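Local coordinates for protein peptidase M28 (Shewanella amazonensis SB2B, PDB 3IIB) that probably acts as a zinc-dependent carboxypeptidase or dipeptidase of family M28, binding two zinc ions, at residues Q104-T109 with G165-I170; D118-E123 with A158-E163. All coordinates share one frame; numbering follows the deposited sequence.

Overall arrangement
Both contacts belong to consecutive beta-alpha-beta crossovers in which strands 106-113, 131-134 and 168-172 run parallel. Contact 1 brings the start of strand 106-113 against Val-167, just ahead of strand 168-172. Contact 2 packs together helices 116-120 and 145-163, one from each crossover. In the chain, contact 2 is nested inside the loop closed by contact 1. Their centres lie about 14 Å apart. They meet directly: Ala-166 N is 3.0 Å from Ala-161 O, a probable hydrogen bond, and Ile-169 CG2 packs 3.7 Å from Ala-158 CA. Both contacts are away from the zinc site of His-257, Asp-269, Glu-304, Asp-331 and His-402. The other chain of the dimer touches neither.

Contact 1. Residues Q104-T109 with G165-I170; sequences QGLSAT and GAVGII
Leu-106 and Ala-108 meet Val-167 across the start of strand 131-134, within a run of parallel strands built from beta-alpha-beta crossovers. Strands 106-113 and 168-172 are therefore next-but-one neighbours. Their nearest CA atoms here, those of Ala-108 and Val-167, are 8.3 Å apart. No hydrogen bond links the two segments.

The contact is apolar. Leu-106 and Val-167 cross obliquely, and CD1 of Leu-106 comes within 3.8 Å of CG2 of Val-167. Leu-106 has CG anti to the backbone N (chi1 -175°), which carries its two methyls across to the other segment. Ala-108, two residues on along the strand, adds its CB at 4.3 Å from the same CG2 of Val-167. One valine methyl thus meets both residues. In Val-167, a chi1 of -69° puts CG1 anti to the carbonyl carbon and leaves CG2 between the backbone N and the carbonyl carbon, turned to Leu-106. CG1 lies farther from that leucine.

Backbone hydrogen bonds to the strands around the contact hold the frame. Thr-109 bonds with Ile-131, Val-167 with Lys-130 and Gly-168 with Ala-132, so both segments are tied to the strand between them. On its other edge, strand 106-113 pairs with strand 220-242 through Leu-106 with Leu-223 and Ala-108 with Ile-221.

The chain leaves helix 145-163 through a Schellman motif at Gly-165, which has positive phi, just before it enters strand 168-172. At Gly-168 a CB would point toward the other segment and come tightly, 3.4 Å, to CD2 of Leu-106. That same CD2 of Leu-106 lies 3.9 Å from the carbonyl O of Val-167.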
loop_
_atom_site.group_PDB
_atom_site.type_symbol
_atom_site.label_atom_id
_atom_site.label_comp_id
_atom_site.label_asym_id
_atom_site.label_seq_id
_atom_site.Cartn_x
_atom_site.Cartn_y
_atom_site.Cartn_z
ATOM N N GLN A 104 -31.504 3.377 -4.567
ATOM C CA GLN A 104 -31.945 3.464 -3.161
ATOM C C GLN A 104 -30.798 3.241 -2.165
ATOM O O GLN A 104 -30.897 3.645 -0.999
ATOM C CB GLN A 104 -33.035 2.430 -2.889
ATOM N N GLY A 105 -29.720 2.605 -2.639
ATOM C CA GLY A 105 -28.536 2.283 -1.838
ATOM C C GLY A 105 -28.570 0.842 -1.359
ATOM O O GLY A 105 -29.620 0.174 -1.439
ATOM N N LEU A 106 -27.438 0.353 -0.879
ATOM C CA LEU A 106 -27.349 -1.021 -0.360
ATOM C C LEU A 106 -26.691 -1.120 1.030
ATOM O O LEU A 106 -25.489 -0.892 1.179
ATOM C CB LEU A 106 -26.587 -1.893 -1.323
ATOM C CG LEU A 106 -26.479 -3.382 -1.047
ATOM C CD1 LEU A 106 -27.878 -4.012 -0.885
ATOM C CD2 LEU A 106 -25.691 -4.061 -2.183
ATOM N N SER A 107 -27.491 -1.475 2.022
ATOM C CA SER A 107 -27.009 -1.733 3.382
ATOM C C SER A 107 -27.596 -3.089 3.783
ATOM O O SER A 107 -28.781 -3.313 3.588
ATOM C CB SER A 107 -27.483 -0.644 4.346
ATOM O OG SER A 107 -27.000 0.642 3.974
ATOM N N ALA A 108 -26.780 -3.983 4.330
ATOM C CA ALA A 108 -27.219 -5.343 4.606
ATOM C C ALA A 108 -26.305 -6.011 5.583
ATOM O O ALA A 108 -25.115 -5.683 5.644
ATOM C CB ALA A 108 -27.251 -6.179 3.315
ATOM N N THR A 109 -26.857 -6.991 6.295
ATOM C CA THR A 109 -26.070 -7.905 7.132
ATOM C C THR A 109 -25.278 -8.842 6.250
ATOM O O THR A 109 -25.767 -9.298 5.208
ATOM C CB THR A 109 -27.010 -8.705 8.032
ATOM O OG1 THR A 109 -27.717 -7.766 8.844
ATOM C CG2 THR A 109 -26.265 -9.717 8.906
ATOM N N GLY A 165 -29.655 -16.203 -2.631
ATOM C CA GLY A 165 -30.506 -15.077 -2.277
ATOM C C GLY A 165 -29.791 -13.762 -1.971
ATOM O O GLY A 165 -30.447 -12.757 -1.735
ATOM N N ALA A 166 -28.455 -13.763 -2.011
ATOM C CA ALA A 166 -27.683 -12.591 -1.662
ATOM C C ALA A 166 -28.034 -11.435 -2.575
ATOM O O ALA A 166 -28.346 -11.637 -3.747
ATOM C CB ALA A 166 -26.159 -12.870 -1.717
ATOM N N VAL A 167 -28.015 -10.231 -2.002
ATOM C CA VAL A 167 -28.256 -9.012 -2.748
ATOM C C VAL A 167 -26.935 -8.368 -3.143
ATOM O O VAL A 167 -26.939 -7.329 -3.797
ATOM C CB VAL A 167 -29.107 -8.024 -1.942
ATOM C CG1 VAL A 167 -30.506 -8.556 -1.799
ATOM C CG2 VAL A 167 -28.491 -7.734 -0.546
ATOM N N GLY A 168 -25.826 -8.970 -2.708
ATOM C CA GLY A 168 -24.490 -8.493 -3.030
ATOM C C GLY A 168 -23.415 -9.432 -2.534
ATOM O O GLY A 168 -23.689 -10.320 -1.734
ATOM N N ILE A 169 -22.167 -9.210 -2.982
ATOM C CA ILE A 169 -21.047 -9.965 -2.460
ATOM C C ILE A 169 -19.864 -9.029 -2.252
ATOM O O ILE A 169 -19.610 -8.111 -3.051
ATOM C CB ILE A 169 -20.674 -11.137 -3.344
ATOM C CG1 ILE A 169 -19.477 -11.898 -2.790
ATOM C CG2 ILE A 169 -20.358 -10.705 -4.808
ATOM C CD1 ILE A 169 -19.273 -13.244 -3.512
ATOM N N ILE A 170 -19.193 -9.214 -1.109
ATOM C CA ILE A 170 -17.849 -8.687 -0.937
ATOM C C ILE A 170 -16.903 -9.848 -0.763
ATOM O O ILE A 170 -17.249 -10.839 -0.118
ATOM C CB ILE A 170 -17.704 -7.714 0.275
ATOM C CG1 ILE A 170 -18.328 -8.290 1.532
ATOM C CG2 ILE A 170 -18.332 -6.297 -0.067
ATOM C CD1 ILE A 170 -17.844 -7.592 2.887
#

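Contact 2. Residues D118-E123 with A158-E163; sequences DLQNAE and AVAAAE
The backbones come nearest at Gln-120 and Ala-160, with their CA atoms 5.6 Å apart. Small alanine side chains on helix 145-163 leave room for this approach.

A chi1 of 173° swings CG of Leu-119 away from its own backbone N and lays the isobutyl group on the two alanines. Its CD2 lies 4.0 Å from CB of Ala-160 and 4.0 Å from CB of Ala-161. The same CD2 is 3.8 Å from N of Ala-161, while CD1 meets CA of Ala-161 at 4.1 Å. The leucine therefore packs on backbone as well as methyls. Gln-120 adds the aliphatic part of its chain: its CG is 3.8 Å from CB of Ala-160. Replacing Leu-119 with an alanine would probably open a gap beside Ala-160 and Ala-161 and deprive both of their leucine cover.

Lys-164, just beyond the second segment, ties the end of helix 145-163 to the end of helix 116-120 and the loop after it, as its NZ bonds to the carbonyl O atoms of Gln-120 and Ala-122. Both helices lie against the strands of their crossovers. Leu-119 touches Phe-113 of strand 106-113 and Ile-134 of strand 131-134, and Ala-161 rests on Ala-132 of strand 131-134.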
loop_
_atom_site.group_PDB
_atom_site.type_symbol
_atom_site.label_atom_id
_atom_site.label_comp_id
_atom_site.label_asym_id
_atom_site.label_seq_id
_atom_site.Cartn_x
_atom_site.Cartn_y
_atom_site.Cartn_z
ATOM N N ASP A 118 -17.617 -23.211 0.131
ATOM C CA ASP A 118 -18.505 -23.092 1.283
ATOM C C ASP A 118 -19.762 -22.301 0.957
ATOM O O ASP A 118 -20.863 -22.679 1.335
ATOM C CB ASP A 118 -17.750 -22.485 2.462
ATOM C CG ASP A 118 -16.714 -23.443 3.021
ATOM O OD1 ASP A 118 -17.045 -24.637 3.203
ATOM O OD2 ASP A 118 -15.574 -23.024 3.272
ATOM N N LEU A 119 -19.596 -21.236 0.196
ATOM C CA LEU A 119 -20.723 -20.441 -0.273
ATOM C C LEU A 119 -21.627 -21.285 -1.176
ATOM O O LEU A 119 -22.855 -21.270 -1.030
ATOM C CB LEU A 119 -20.210 -19.220 -1.021
ATOM C CG LEU A 119 -21.242 -18.367 -1.722
ATOM C CD1 LEU A 119 -22.391 -17.931 -0.760
ATOM C CD2 LEU A 119 -20.528 -17.163 -2.383
ATOM N N GLN A 120 -20.999 -22.028 -2.088
ATOM C CA GLN A 120 -21.745 -22.904 -3.011
ATOM C C GLN A 120 -22.532 -23.992 -2.256
ATOM O O GLN A 120 -23.602 -24.414 -2.712
ATOM C CB GLN A 120 -20.806 -23.534 -4.043
ATOM C CG GLN A 120 -20.314 -22.563 -5.102
ATOM C CD GLN A 120 -19.174 -23.092 -5.957
ATOM O OE1 GLN A 120 -18.291 -23.813 -5.472
ATOM N NE2 GLN A 120 -19.158 -22.690 -7.240
ATOM N N ASN A 121 -22.002 -24.437 -1.117
ATOM C CA ASN A 121 -22.673 -25.399 -0.238
ATOM C C ASN A 121 -23.780 -24.827 0.650
ATOM O O ASN A 121 -24.498 -25.595 1.283
ATOM C CB ASN A 121 -21.661 -26.069 0.695
ATOM C CG ASN A 121 -20.651 -26.926 -0.034
ATOM O OD1 ASN A 121 -20.838 -27.287 -1.186
ATOM N ND2 ASN A 121 -19.562 -27.254 0.647
ATOM N N ALA A 122 -23.934 -23.506 0.716
ATOM C CA ALA A 122 -24.944 -22.914 1.581
ATOM C C ALA A 122 -26.343 -23.338 1.143
ATOM O O ALA A 122 -26.551 -23.732 0.007
ATOM C CB ALA A 122 -24.825 -21.360 1.587
ATOM N N GLU A 123 -27.287 -23.250 2.065
ATOM C CA GLU A 123 -28.649 -23.646 1.793
ATOM C C GLU A 123 -29.313 -22.569 0.950
ATOM O O GLU A 123 -29.106 -21.392 1.181
ATOM C CB GLU A 123 -29.420 -23.805 3.095
ATOM C CG GLU A 123 -28.835 -24.822 4.071
ATOM C CD GLU A 123 -29.365 -26.218 3.839
ATOM O OE1 GLU A 123 -28.763 -26.972 3.037
ATOM O OE2 GLU A 123 -30.388 -26.559 4.470
ATOM N N ALA A 158 -20.143 -13.969 -7.229
ATOM C CA ALA A 158 -21.400 -13.234 -7.330
ATOM C C ALA A 158 -22.545 -14.156 -7.803
ATOM O O ALA A 158 -23.701 -14.031 -7.353
ATOM C CB ALA A 158 -21.247 -11.970 -8.242
ATOM N N VAL A 159 -22.231 -15.088 -8.689
ATOM C CA VAL A 159 -23.235 -16.047 -9.128
ATOM C C VAL A 159 -23.669 -16.954 -7.967
ATOM O O VAL A 159 -24.857 -17.085 -7.667
ATOM C CB VAL A 159 -22.760 -16.875 -10.300
ATOM C CG1 VAL A 159 -23.784 -18.033 -10.600
ATOM C CG2 VAL A 159 -22.553 -15.997 -11.521
ATOM N N ALA A 160 -22.694 -17.548 -7.292
ATOM C CA ALA A 160 -22.999 -18.465 -6.191
ATOM C C ALA A 160 -23.781 -17.767 -5.069
ATOM O O ALA A 160 -24.699 -18.352 -4.501
ATOM C CB ALA A 160 -21.695 -19.090 -5.648
ATOM N N ALA A 161 -23.433 -16.517 -4.766
ATOM C CA ALA A 161 -24.122 -15.774 -3.730
ATOM C C ALA A 161 -25.558 -15.452 -4.140
ATOM O O ALA A 161 -26.478 -15.634 -3.366
ATOM C CB ALA A 161 -23.372 -14.496 -3.391
ATOM N N ALA A 162 -25.754 -14.986 -5.370
ATOM C CA ALA A 162 -27.125 -14.702 -5.874
ATOM C C ALA A 162 -28.035 -15.925 -5.858
ATOM O O ALA A 162 -29.219 -15.807 -5.513
ATOM C CB ALA A 162 -27.111 -14.088 -7.277
ATOM N N GLU A 163 -27.480 -17.086 -6.166
ATOM C CA GLU A 163 -28.203 -18.359 -6.105
ATOM C C GLU A 163 -28.769 -18.657 -4.739
ATOM O O GLU A 163 -29.802 -19.309 -4.630
ATOM C CB GLU A 163 -27.323 -19.527 -6.593
ATOM C CG GLU A 163 -27.067 -19.438 -8.067
ATOM C CD GLU A 163 -26.155 -20.534 -8.588
ATOM O OE1 GLU A 163 -25.214 -20.957 -7.865
ATOM O OE2 GLU A 163 -26.378 -20.967 -9.735
#